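Local coordinates for protein GH26C (Muricauda sp. MAR_2010_75, PDB 6Q78) that probably hydrolyses internal beta-1,4-mannosidic bonds in mannans, acting as an endo-beta-mannanase of glycoside hydrolase family 26, at residues Q135-I140 / A204-S209; D142-A147 / L152-C157. One frame throughout, in Å; residues are numbered along the deposited sequence.

Contact 1. Residues Q135-I140 / A204-S209; sequences QQENQI and ASFTKS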
ATOM      1  N   GLN A 135      20.684   7.836   3.970  1.00  9.17           N
ATOM      2  CA  GLN A 135      21.091   6.888   2.933  1.00  9.18           C
ATOM      3  C   GLN A 135      19.929   5.989   2.542  1.00  8.59           C
ATOM      4  O   GLN A 135      19.750   5.678   1.343  1.00  9.51           O
ATOM      5  CB  GLN A 135      22.285   6.058   3.419  1.00  9.71           C
ATOM      6  CG  GLN A 135      23.548   6.891   3.568  1.00 10.40           C
ATOM      7  CD  GLN A 135      24.640   6.149   4.292  1.00 19.61           C
ATOM      8  OE1 GLN A 135      24.546   4.937   4.497  1.00 18.86           O
ATOM      9  NE2 GLN A 135      25.689   6.877   4.702  1.00 16.81           N
ATOM     10  N   GLN A 136      19.114   5.550   3.517  1.00  8.31           N
ATOM     11  CA  GLN A 136      17.938   4.731   3.183  1.00  7.82           C
ATOM     12  C   GLN A 136      16.934   5.546   2.384  1.00  8.02           C
ATOM     13  O   GLN A 136      16.372   5.046   1.403  1.00  8.39           O
ATOM     14  CB  GLN A 136      17.294   4.181   4.464  1.00  7.94           C
ATOM     15  CG  GLN A 136      18.263   3.250   5.265  1.00 10.64           C
ATOM     16  CD  GLN A 136      18.747   2.090   4.411  1.00 17.40           C
ATOM     17  OE1 GLN A 136      17.959   1.224   4.026  1.00 26.15           O
ATOM     18  NE2 GLN A 136      20.020   2.099   4.062  1.00 24.42           N
ATOM     19  N   GLU A 137      16.697   6.791   2.798  1.00  7.48           N
ATOM     20  CA  GLU A 137      15.801   7.700   2.082  1.00  7.77           C
ATOM     21  C   GLU A 137      16.230   7.840   0.630  1.00  7.81           C
ATOM     22  O   GLU A 137      15.394   7.774  -0.291  1.00  7.67           O
ATOM     23  CB  GLU A 137      15.852   9.062   2.778  1.00  8.49           C
ATOM     24  CG  GLU A 137      15.164  10.150   1.977  1.00  8.94           C
ATOM     25  CD  GLU A 137      15.173  11.477   2.705  1.00 13.09           C
ATOM     26  OE1 GLU A 137      15.140  11.465   3.946  1.00 12.92           O
ATOM     27  OE2 GLU A 137      15.181  12.546   2.043  1.00 12.77           O
ATOM     28  N   ASN A 138      17.526   7.996   0.400  1.00  7.81           N
ATOM     29  CA  ASN A 138      18.013   8.192  -0.963  1.00  8.02           C
ATOM     30  C   ASN A 138      17.885   6.930  -1.795  1.00  7.86           C
ATOM     31  O   ASN A 138      17.598   7.001  -3.008  1.00  9.53           O
ATOM     32  CB  ASN A 138      19.471   8.610  -0.902  1.00 11.58           C
ATOM     33  CG  ASN A 138      19.986   9.056  -2.212  0.61 16.70           C
ATOM     34  OD1 ASN A 138      19.661  10.153  -2.672  0.60 15.08           O
ATOM     35  ND2 ASN A 138      20.810   8.221  -2.836  0.66 21.17           N
ATOM     36  N   GLN A 139      18.110   5.767  -1.176  1.00  7.82           N
ATOM     37  CA  GLN A 139      17.885   4.519  -1.895  1.00  7.70           C
ATOM     38  C   GLN A 139      16.402   4.320  -2.233  1.00  7.71           C
ATOM     39  O   GLN A 139      16.066   3.880  -3.348  1.00  8.14           O
ATOM     40  CB  GLN A 139      18.402   3.331  -1.080  1.00 11.14           C
ATOM     41  CG  GLN A 139      18.265   2.022  -1.950  0.92 14.45           C
ATOM     42  CD  GLN A 139      19.104   2.105  -3.239  0.47 11.43           C
ATOM     43  OE1 GLN A 139      18.577   2.152  -4.388  0.57 12.92           O
ATOM     44  NE2 GLN A 139      20.405   2.143  -3.061  0.74 22.21           N
ATOM     45  N   ILE A 140      15.494   4.656  -1.301  1.00  6.92           N
ATOM     46  CA  ILE A 140      14.064   4.617  -1.603  1.00  6.54           C
ATOM     47  C   ILE A 140      13.754   5.534  -2.771  1.00  7.30           C
ATOM     48  O   ILE A 140      13.057   5.151  -3.731  1.00  7.90           O
ATOM     49  CB  ILE A 140      13.244   4.995  -0.355  1.00  6.42           C
ATOM     50  CG1 ILE A 140      13.375   3.904   0.697  1.00  7.67           C
ATOM     51  CG2 ILE A 140      11.764   5.180  -0.761  1.00  8.27           C
ATOM     52  CD1 ILE A 140      12.987   4.385   2.127  1.00  8.14           C
ATOM     53  N   ALA A 204       5.919  15.694   2.681  1.00  7.72           N
ATOM     54  CA  ALA A 204       5.573  16.540   1.539  1.00  8.27           C
ATOM     55  C   ALA A 204       6.804  16.943   0.746  1.00  8.41           C
ATOM     56  O   ALA A 204       6.777  16.907  -0.495  1.00  9.85           O
ATOM     57  CB  ALA A 204       4.820  17.777   2.024  1.00  9.97           C
ATOM     58  N   SER A 205       7.885  17.355   1.423  1.00  9.86           N
ATOM     59  CA  SER A 205       9.071  17.779   0.690  1.00  8.61           C
ATOM     60  C   SER A 205       9.685  16.601  -0.056  1.00 11.13           C
ATOM     61  O   SER A 205      10.109  16.745  -1.219  1.00 10.24           O
ATOM     62  CB  SER A 205      10.076  18.472   1.613  1.00 13.10           C
ATOM     63  OG  SER A 205      10.627  17.564   2.528  1.00 26.70           O
ATOM     64  N   PHE A 206       9.693  15.412   0.557  1.00  9.68           N
ATOM     65  CA  PHE A 206      10.191  14.249  -0.168  1.00  8.33           C
ATOM     66  C   PHE A 206       9.311  13.967  -1.372  1.00  9.98           C
ATOM     67  O   PHE A 206       9.809  13.709  -2.484  1.00  9.76           O
ATOM     68  CB  PHE A 206      10.232  13.023   0.767  1.00  7.02           C
ATOM     69  CG  PHE A 206      10.682  11.759   0.095  1.00  6.77           C
ATOM     70  CD1 PHE A 206       9.768  10.915  -0.520  1.00  7.37           C
ATOM     71  CD2 PHE A 206      12.033  11.437   0.037  1.00  9.68           C
ATOM     72  CE1 PHE A 206      10.199   9.739  -1.126  1.00  9.68           C
ATOM     73  CE2 PHE A 206      12.463  10.281  -0.597  1.00  7.60           C
ATOM     74  CZ  PHE A 206      11.564   9.436  -1.171  1.00  8.23           C
ATOM     75  N   THR A 207       7.995  13.943  -1.154  1.00  7.09           N
ATOM     76  CA  THR A 207       7.086  13.579  -2.243  1.00  8.22           C
ATOM     77  C   THR A 207       7.163  14.579  -3.403  1.00  8.45           C
ATOM     78  O   THR A 207       7.158  14.182  -4.585  1.00  8.75           O
ATOM     79  CB  THR A 207       5.673  13.489  -1.676  1.00  7.06           C
ATOM     80  OG1 THR A 207       5.614  12.441  -0.696  1.00  7.50           O
ATOM     81  CG2 THR A 207       4.647  13.163  -2.777  1.00  9.96           C
ATOM     82  N   LYS A 208       7.249  15.882  -3.099  1.00  9.12           N
ATOM     83  CA  LYS A 208       7.327  16.877  -4.168  1.00 12.48           C
ATOM     84  C   LYS A 208       8.686  16.902  -4.844  1.00 11.74           C
ATOM     85  O   LYS A 208       8.824  17.588  -5.869  1.00 19.75           O
ATOM     86  CB  LYS A 208       7.062  18.251  -3.607  1.00 14.05           C
ATOM     87  CG  LYS A 208       5.664  18.477  -3.164  1.00 15.52           C
ATOM     88  CD  LYS A 208       5.617  19.903  -2.600  1.00 21.67           C
ATOM     89  CE  LYS A 208       4.288  20.286  -2.174  1.00 24.19           C
ATOM     90  NZ  LYS A 208       4.407  21.721  -1.749  1.00 30.82           N
ATOM     91  N   SER A 209       9.671  16.169  -4.322  1.00  9.59           N
ATOM     92  CA  SER A 209      10.993  16.081  -4.921  1.00 13.51           C
ATOM     93  C   SER A 209      11.080  14.981  -5.962  1.00 13.57           C
ATOM     94  O   SER A 209      12.106  14.888  -6.641  1.00 14.86           O
ATOM     95  CB  SER A 209      12.082  15.810  -3.863  1.00 13.56           C
ATOM     96  OG  SER A 209      12.214  14.418  -3.571  1.00 12.71           O
TER
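Phe206 reaches out from helix 193-208 and lays its ring beside Glu137 and Ile140, which sit one turn apart on helix 132-150. With CG opposite the backbone N (chi1 178°), the phenylalanine side chain spans the gap between two backbones whose closest CA atoms, those of Glu137 and Phe206, are 8.9 Å apart. The contact falls on its CE2, CD2 and CZ atoms. Glu137 CG lies 3.7 Å from Phe206 CE2, and Ile140 CG2 approaches Phe206 CZ more loosely, at 4.3 Å. Both come in at a slant to the ring.

Glu137 is extended, its CG methylene meeting the ring as glutamate and phenylalanine point past one another from their two helices. The carboxylate has OE2 3.9 Å from Phe206 CD2, its plane almost perpendicular to that of the ring (86°). Its stronger polar ties belong to OE1, which makes a salt bridge with Lys202, one turn before Phe206, and takes a hydrogen bond from Asn125. On the backbone, Phe206 O accepts twice from Ser209, through OG at 2.7 Å and through N at 3.1 Å.

The contact packs together two outer helices of the TIM barrel, one before strand 153-157 in the chain and one after it. No hydrogen bond joins the two segments. The contact is dispersive, and Glu137 serves two purposes in it: its CG methylene packs on an aromatic ring while its buried charge is met by a lysine of the very helix that carries the ring. That positive charge probably helps to keep the carboxylate ionised.

Contact 2. Residues D142-A147 / L152-C157; sequences DDVLRA and LVNVFC
Val144 and Ala147, one turn apart on helix 132-150, close over the side chain of Asn154 on strand 153-157. Asn154 OD1 is wedged against hydrocarbon: Val144 CG2 stands 3.5 Å from it and Ala147 CB 3.6 Å. The other branch of the amide, ND2, turns to the helix backbone and gives a weak hydrogen bond to Val144 O, 3.4 Å long and bent to 139° at the hydrogen. CG opposite its own carbonyl carbon (chi1 -76°) sends the amide of Asn154 across to the helix, OD1 among methyls and ND2 at a carbonyl.

The two methyls of Val144 divide the work. CG1 packs on the amide carbon of Asn154, whereas CG2 also meets the ring of Phe156, 3.7 Å from CZ, coming at it obliquely. At the other end of the contact Ala147 CB lies 3.9 Å from Leu152 CB, and the backbones are tied directly: Leu152 N donates to Ala147 O over 2.9 Å. That donor sits well above the carbonyl plane. This 6→1 bond, from Leu152 back to Ala147 in the last turn of the helix, spans the helix C-terminus, and there the CA atoms of Ala147 and Leu152 come within 5.0 Å.

Further out, Phe156 is stacked on Phe117, Val144 also touches Ser115, and Leu152 O takes a hydrogen bond from Tyr412 OH. Helix segment 142-147 runs nearly antiparallel to strand 153-157, their axes 148° apart in direction and 8.5 Å at closest approach. This is the second half of a beta-alpha-beta unit of the TIM barrel: helix 132-150 covers strand 153-157, which itself pairs in parallel with strands 112-116 and 220-223.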
ATOM      1  N   ASP A 142      15.691   6.596  -5.190  1.00  7.88           N
ATOM      2  CA  ASP A 142      16.197   6.024  -6.440  1.00  7.66           C
ATOM      3  C   ASP A 142      15.317   4.864  -6.929  1.00  7.46           C
ATOM      4  O   ASP A 142      15.040   4.761  -8.133  1.00  8.13           O
ATOM      5  CB  ASP A 142      17.608   5.516  -6.231  1.00 10.57           C
ATOM      6  CG  ASP A 142      18.642   6.644  -6.154  1.00 15.99           C
ATOM      7  OD1 ASP A 142      18.298   7.836  -6.396  1.00 19.67           O
ATOM      8  OD2 ASP A 142      19.802   6.327  -5.851  1.00 21.53           O
ATOM      9  N   ASP A 143      14.843   4.004  -6.019  1.00  8.81           N
ATOM     10  CA  ASP A 143      14.013   2.869  -6.442  1.00  6.94           C
ATOM     11  C   ASP A 143      12.649   3.343  -6.939  1.00  6.68           C
ATOM     12  O   ASP A 143      12.122   2.801  -7.928  1.00  7.03           O
ATOM     13  CB  ASP A 143      13.827   1.889  -5.269  1.00  7.70           C
ATOM     14  CG  ASP A 143      15.075   1.084  -4.949  1.00  9.90           C
ATOM     15  OD1 ASP A 143      15.066   0.357  -3.893  1.00 11.57           O
ATOM     16  OD2 ASP A 143      16.057   1.172  -5.701  1.00 14.70           O
ATOM     17  N   VAL A 144      12.082   4.379  -6.297  1.00  6.50           N
ATOM     18  CA  VAL A 144      10.793   4.925  -6.725  1.00  6.37           C
ATOM     19  C   VAL A 144      10.907   5.579  -8.105  1.00  7.65           C
ATOM     20  O   VAL A 144      10.011   5.420  -8.958  1.00  7.87           O
ATOM     21  CB  VAL A 144      10.279   5.897  -5.646  1.00  6.69           C
ATOM     22  CG1 VAL A 144       9.119   6.801  -6.157  1.00  8.63           C
ATOM     23  CG2 VAL A 144       9.789   5.085  -4.438  1.00  8.24           C
ATOM     24  N   LEU A 145      11.982   6.343  -8.335  1.00  6.97           N
ATOM     25  CA  LEU A 145      12.156   6.963  -9.646  1.00  7.36           C
ATOM     26  C   LEU A 145      12.385   5.910 -10.713  1.00  7.53           C
ATOM     27  O   LEU A 145      11.842   6.033 -11.833  1.00  9.06           O
ATOM     28  CB  LEU A 145      13.309   7.973  -9.645  1.00  7.74           C
ATOM     29  CG  LEU A 145      13.169   9.154  -8.688  1.00 12.99           C
ATOM     30  CD1 LEU A 145      14.451  10.027  -8.789  1.00 13.06           C
ATOM     31  CD2 LEU A 145      11.947   9.984  -9.049  1.00 19.02           C
ATOM     32  N   ARG A 146      13.176   4.866 -10.398  1.00  7.56           N
ATOM     33  CA  ARG A 146      13.357   3.735 -11.315  1.00  8.51           C
ATOM     34  C   ARG A 146      12.012   3.096 -11.641  1.00  9.34           C
ATOM     35  O   ARG A 146      11.684   2.830 -12.816  1.00  8.47           O
ATOM     36  CB  ARG A 146      14.265   2.701 -10.641  1.00 11.30           C
ATOM     37  CG  ARG A 146      14.271   1.277 -11.258  1.00 13.10           C
ATOM     38  CD  ARG A 146      15.342   0.439 -10.561  1.00 17.61           C
ATOM     39  NE  ARG A 146      15.320  -0.973 -10.893  1.00 20.51           N
ATOM     40  CZ  ARG A 146      16.066  -1.878 -10.270  1.00 20.60           C
ATOM     41  NH1 ARG A 146      16.862  -1.503  -9.271  1.00 22.85           N
ATOM     42  NH2 ARG A 146      16.006  -3.156 -10.632  1.00 30.00           N
ATOM     43  N   ALA A 147      11.199   2.856 -10.607  1.00  7.36           N
ATOM     44  CA  ALA A 147       9.887   2.258 -10.837  1.00  6.97           C
ATOM     45  C   ALA A 147       9.040   3.136 -11.752  1.00  7.10           C
ATOM     46  O   ALA A 147       8.436   2.644 -12.721  1.00  7.87           O
ATOM     47  CB  ALA A 147       9.171   2.025  -9.493  1.00  9.33           C
ATOM     48  N   LEU A 152       5.894   1.507 -13.456  1.00  7.89           N
ATOM     49  CA  LEU A 152       5.273   0.863 -12.309  1.00  8.31           C
ATOM     50  C   LEU A 152       4.503   1.873 -11.485  1.00  6.83           C
ATOM     51  O   LEU A 152       4.749   3.080 -11.542  1.00  7.39           O
ATOM     52  CB  LEU A 152       6.320   0.236 -11.389  1.00  9.23           C
ATOM     53  CG  LEU A 152       6.943  -1.109 -11.789  1.00  9.52           C
ATOM     54  CD1 LEU A 152       7.656  -1.074 -13.120  1.00 11.00           C
ATOM     55  CD2 LEU A 152       7.867  -1.570 -10.683  1.00  6.96           C
ATOM     56  N   VAL A 153       3.563   1.347 -10.685  1.00  7.03           N
ATOM     57  CA  VAL A 153       2.834   2.113  -9.674  1.00  6.48           C
ATOM     58  C   VAL A 153       3.640   2.077  -8.381  1.00  6.18           C
ATOM     59  O   VAL A 153       4.208   1.053  -8.024  1.00  6.91           O
ATOM     60  CB  VAL A 153       1.452   1.480  -9.482  1.00  8.00           C
ATOM     61  CG1 VAL A 153       0.668   2.140  -8.370  1.00  8.07           C
ATOM     62  CG2 VAL A 153       0.654   1.499 -10.789  1.00 10.76           C
ATOM     63  N   ASN A 154       3.653   3.191  -7.638  1.00  7.48           N
ATOM     64  CA  ASN A 154       4.340   3.287  -6.340  1.00  7.57           C
ATOM     65  C   ASN A 154       3.331   3.502  -5.220  1.00  7.80           C
ATOM     66  O   ASN A 154       2.502   4.410  -5.298  1.00  7.21           O
ATOM     67  CB  ASN A 154       5.330   4.465  -6.325  1.00  7.36           C
ATOM     68  CG  ASN A 154       6.600   4.185  -7.089  1.00  6.75           C
ATOM     69  OD1 ASN A 154       7.490   3.470  -6.601  1.00  8.17           O
ATOM     70  ND2 ASN A 154       6.710   4.741  -8.285  1.00  8.59           N
ATOM     71  N   VAL A 155       3.434   2.693  -4.169  1.00  5.91           N
ATOM     72  CA  VAL A 155       2.610   2.815  -2.969  1.00  5.55           C
ATOM     73  C   VAL A 155       3.542   2.991  -1.773  1.00  7.45           C
ATOM     74  O   VAL A 155       4.537   2.266  -1.658  1.00  8.54           O
ATOM     75  CB  VAL A 155       1.707   1.578  -2.791  1.00  7.34           C
ATOM     76  CG1 VAL A 155       0.748   1.814  -1.608  1.00  9.93           C
ATOM     77  CG2 VAL A 155       0.948   1.274  -4.055  1.00 15.64           C
ATOM     78  N   PHE A 156       3.232   3.949  -0.886  1.00  6.40           N
ATOM     79  CA  PHE A 156       3.952   4.115   0.380  1.00  5.39           C
ATOM     80  C   PHE A 156       3.048   3.869   1.572  1.00  6.43           C
ATOM     81  O   PHE A 156       1.969   4.478   1.667  1.00  7.87           O
ATOM     82  CB  PHE A 156       4.460   5.550   0.557  1.00  5.69           C
ATOM     83  CG  PHE A 156       5.782   5.840  -0.104  1.00  6.34           C
ATOM     84  CD1 PHE A 156       5.872   5.954  -1.503  1.00  7.98           C
ATOM     85  CD2 PHE A 156       6.928   5.981   0.661  1.00  6.23           C
ATOM     86  CE1 PHE A 156       7.099   6.245  -2.127  1.00  7.96           C
ATOM     87  CE2 PHE A 156       8.156   6.308   0.040  1.00  6.19           C
ATOM     88  CZ  PHE A 156       8.227   6.444  -1.352  1.00  6.05           C
ATOM     89  N   CYS A 157       3.506   3.018   2.488  1.00  5.64           N
ATOM     90  CA  CYS A 157       2.946   2.934   3.831  1.00  5.62           C
ATOM     91  C   CYS A 157       3.862   3.744   4.748  1.00  6.44           C
ATOM     92  O   CYS A 157       4.821   4.383   4.292  1.00  6.67           O
ATOM     93  CB  CYS A 157       2.773   1.474   4.276  1.00  6.43           C
ATOM     94  SG  CYS A 157       4.352   0.561   4.406  1.00  9.77           S
TER

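Helix 132-150 serves both contacts: its earlier turns meet helix 193-208 in contact 1, its later turns lie on strand 153-157 in contact 2. The centres are 11 Å apart, and Phe156 joins them, its CZ lying 3.8 Å from Ile140 CG2 and also 3.8 Å from Phe206 CE1. The strand's phenylalanine thus packs against both helices at once. Contact 2 is nested in sequence within the loop that contact 1 closes and lies deeper, about 11 Å from the chain's centre against about 17 Å. Both belong to the barrel's framework; in TIM-barrel hydrolases the active site lies at the C-terminal ends of the strands.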